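Long-range contact in secreted protein (Streptomyces lividans TK24, PDB 5LXZ), which is a secreted copper metalloradical protein of the galactose oxidase-like AA5 family, probably acting as an oxidase: residues G37-S45 and Q56-P64. The protein carries 1 engineered substitution. Residues are numbered along the deposited sequence; the frame is centred on the assembly and turned at random.
Sequences GKVLMVAGS and QYDTRIWDP
Val39 and Trp62 form an antiparallel hydrogen-bonded pair, and Met41 repeats it with Arg60. Their four amide bonds are nearly straight; Val39 N to Trp62 O is 2.9 Å at 172°. At the far end a classic beta bulge shifts the register. Ala43 N and Gly44 N both donate to Asp58 O, and Asp58 N returns a bond to Gly44 O. Gly44 has positive phi (59°), which favours glycine.

Apolar contacts lie on both faces. Val39 CG2 meets Trp62 CE3 obliquely at 3.7 Å. Met41 SD rests 3.8 Å from Trp62 CB and lies oblique to the indole, 5.3 Å from the centroid of its five-membered ring, a Met-aromatic contact. With its CG anti to the backbone N (chi1 179°), Leu40 brings CD1 to a tight 3.3 Å from Thr59 CG2. Phe229 of strand 226-230 covers Leu40 and Ile61 on that face.

Polar side chains gather at the bulge. Within 56-64, Arg60 grips Asp58 OD1 end-on with NH1 and NH2, each 3.0 Å away, and Gln56 NE2 donates to Asp58 OD2. A water carries that oxygen across to Gly44 O. With an asparagine in place of Asp58, the Arg60 guanidinium would probably lack its counter-charge and turn more freely. Arg60 NE also bonds Tyr24 O. At the other end Lys38 NZ pairs with Glu234. A water bonded to Asp63 OD2 reaches Lys38 NZ weakly; Asp63 OD1 accepts from Val65 N.

The strands are neighbours in an antiparallel sheet, consistent with a propeller blade. Main-chain bonds fix the register, and the Asp58 carboxylate probably balances the Arg60 charge beside the bulge.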
# COMPACT_ATOMS: atom_id res chain seq x y z
N GLY A 37 -2.22 -5.78 20.69
CA GLY A 37 -2.96 -6.89 20.21
C GLY A 37 -4.26 -6.51 19.53
O GLY A 37 -4.95 -7.38 19.03
N LYS A 38 -4.57 -5.22 19.49
CA LYS A 38 -5.77 -4.73 18.84
C LYS A 38 -5.44 -4.25 17.44
O LYS A 38 -4.27 -3.98 17.12
CB LYS A 38 -6.36 -3.63 19.68
CG LYS A 38 -6.70 -4.17 21.08
CD LYS A 38 -7.39 -3.13 21.88
CE LYS A 38 -7.50 -3.52 23.35
NZ LYS A 38 -8.22 -2.40 24.04
N VAL A 39 -6.47 -4.15 16.61
CA VAL A 39 -6.31 -3.74 15.22
C VAL A 39 -6.91 -2.38 15.02
O VAL A 39 -8.10 -2.17 15.32
CB VAL A 39 -6.95 -4.74 14.27
CG1 VAL A 39 -6.77 -4.33 12.82
CG2 VAL A 39 -6.39 -6.14 14.50
N LEU A 40 -6.11 -1.47 14.49
CA LEU A 40 -6.56 -0.15 14.07
C LEU A 40 -7.13 -0.29 12.66
O LEU A 40 -6.47 -0.83 11.77
CB LEU A 40 -5.40 0.82 14.07
CG LEU A 40 -5.75 2.24 13.63
CD1 LEU A 40 -6.57 2.91 14.70
CD2 LEU A 40 -4.47 3.01 13.27
N MET A 41 -8.36 0.16 12.46
CA MET A 41 -9.04 0.08 11.17
C MET A 41 -9.42 1.48 10.75
O MET A 41 -10.26 2.13 11.42
CB MET A 41 -10.26 -0.82 11.30
CG MET A 41 -9.89 -2.22 11.77
SD MET A 41 -11.30 -3.26 12.18
CE MET A 41 -11.80 -3.64 10.50
N VAL A 42 -8.85 1.97 9.66
CA VAL A 42 -9.01 3.35 9.27
C VAL A 42 -9.81 3.44 7.98
O VAL A 42 -9.48 2.83 6.97
CB VAL A 42 -7.67 4.08 9.10
CG1 VAL A 42 -7.90 5.55 8.83
CG2 VAL A 42 -6.78 3.90 10.31
N ALA A 43 -10.90 4.19 8.06
CA ALA A 43 -11.69 4.51 6.92
C ALA A 43 -11.46 5.91 6.43
O ALA A 43 -11.53 6.15 5.24
CB ALA A 43 -13.18 4.34 7.27
N GLY A 44 -11.23 6.87 7.32
CA GLY A 44 -11.33 8.26 6.91
C GLY A 44 -12.75 8.48 6.41
O GLY A 44 -13.70 7.96 7.02
N SER A 45 -12.90 9.19 5.30
CA SER A 45 -14.21 9.36 4.70
C SER A 45 -14.65 8.13 3.91
O SER A 45 -15.78 8.06 3.45
CB SER A 45 -14.24 10.59 3.80
OG SER A 45 -13.27 10.47 2.79
N GLN A 56 -16.95 13.65 7.48
CA GLN A 56 -17.24 12.52 8.33
C GLN A 56 -16.10 11.48 8.18
O GLN A 56 -15.97 10.89 7.11
CB GLN A 56 -18.58 11.90 7.91
CG GLN A 56 -18.93 10.62 8.64
CD GLN A 56 -18.97 10.82 10.13
OE1 GLN A 56 -19.56 11.79 10.62
NE2 GLN A 56 -18.35 9.90 10.88
N TYR A 57 -15.31 11.33 9.23
CA TYR A 57 -14.09 10.52 9.17
C TYR A 57 -14.15 9.47 10.25
O TYR A 57 -14.52 9.76 11.39
CB TYR A 57 -12.85 11.37 9.43
CG TYR A 57 -12.75 12.59 8.57
CD1 TYR A 57 -13.06 12.58 7.23
CD2 TYR A 57 -12.37 13.80 9.16
CE1 TYR A 57 -13.00 13.74 6.48
CE2 TYR A 57 -12.25 14.93 8.40
CZ TYR A 57 -12.56 14.91 7.08
OH TYR A 57 -12.47 16.03 6.28
N ASP A 58 -13.83 8.23 9.91
CA ASP A 58 -14.02 7.13 10.81
C ASP A 58 -12.75 6.27 11.00
O ASP A 58 -12.02 5.99 10.04
CB ASP A 58 -15.16 6.23 10.27
CG ASP A 58 -16.54 6.82 10.55
OD1 ASP A 58 -17.06 6.64 11.67
OD2 ASP A 58 -17.09 7.46 9.66
N THR A 59 -12.56 5.85 12.23
CA THR A 59 -11.58 4.88 12.64
C THR A 59 -12.22 3.97 13.66
O THR A 59 -13.07 4.41 14.46
CB THR A 59 -10.36 5.58 13.30
OG1 THR A 59 -9.75 6.42 12.32
CG2 THR A 59 -9.33 4.59 13.84
N ARG A 60 -11.83 2.69 13.65
CA ARG A 60 -12.15 1.75 14.70
C ARG A 60 -10.94 1.12 15.32
O ARG A 60 -9.91 0.99 14.68
CB ARG A 60 -13.06 0.63 14.19
CG ARG A 60 -14.29 1.10 13.41
CD ARG A 60 -15.30 1.78 14.29
NE ARG A 60 -16.39 2.26 13.44
CZ ARG A 60 -16.62 3.51 13.04
NH1 ARG A 60 -15.89 4.53 13.44
NH2 ARG A 60 -17.64 3.76 12.22
N ILE A 61 -11.06 0.69 16.57
CA ILE A 61 -10.15 -0.27 17.20
C ILE A 61 -10.93 -1.52 17.50
O ILE A 61 -11.99 -1.46 18.17
CB ILE A 61 -9.57 0.29 18.48
CG1 ILE A 61 -8.62 1.41 18.14
CG2 ILE A 61 -8.88 -0.82 19.31
CD1 ILE A 61 -8.07 2.09 19.34
N TRP A 62 -10.43 -2.65 17.01
CA TRP A 62 -11.07 -3.93 17.16
C TRP A 62 -10.18 -4.81 18.00
O TRP A 62 -8.98 -4.92 17.74
CB TRP A 62 -11.29 -4.54 15.79
CG TRP A 62 -11.75 -5.96 15.79
CD1 TRP A 62 -12.86 -6.48 16.40
CD2 TRP A 62 -11.13 -7.06 15.11
NE1 TRP A 62 -12.96 -7.84 16.16
CE2 TRP A 62 -11.92 -8.22 15.36
CE3 TRP A 62 -9.96 -7.18 14.34
CZ2 TRP A 62 -11.58 -9.49 14.85
CZ3 TRP A 62 -9.62 -8.44 13.84
CH2 TRP A 62 -10.43 -9.56 14.09
N ASP A 63 -10.76 -5.41 19.05
CA ASP A 63 -10.04 -6.35 19.90
C ASP A 63 -10.42 -7.73 19.41
O ASP A 63 -11.56 -8.17 19.61
CB ASP A 63 -10.43 -6.12 21.35
CG ASP A 63 -9.75 -7.06 22.30
OD1 ASP A 63 -9.30 -8.13 21.90
OD2 ASP A 63 -9.66 -6.70 23.49
N PRO A 64 -9.49 -8.43 18.74
CA PRO A 64 -9.85 -9.73 18.22
C PRO A 64 -10.07 -10.79 19.29
O PRO A 64 -10.75 -11.77 18.98
CB PRO A 64 -8.69 -10.11 17.30
CG PRO A 64 -7.60 -9.18 17.61
CD PRO A 64 -8.14 -7.99 18.32
O HOH W 1 -10.87 -4.57 24.30
O HOH W 2 -16.34 7.16 6.98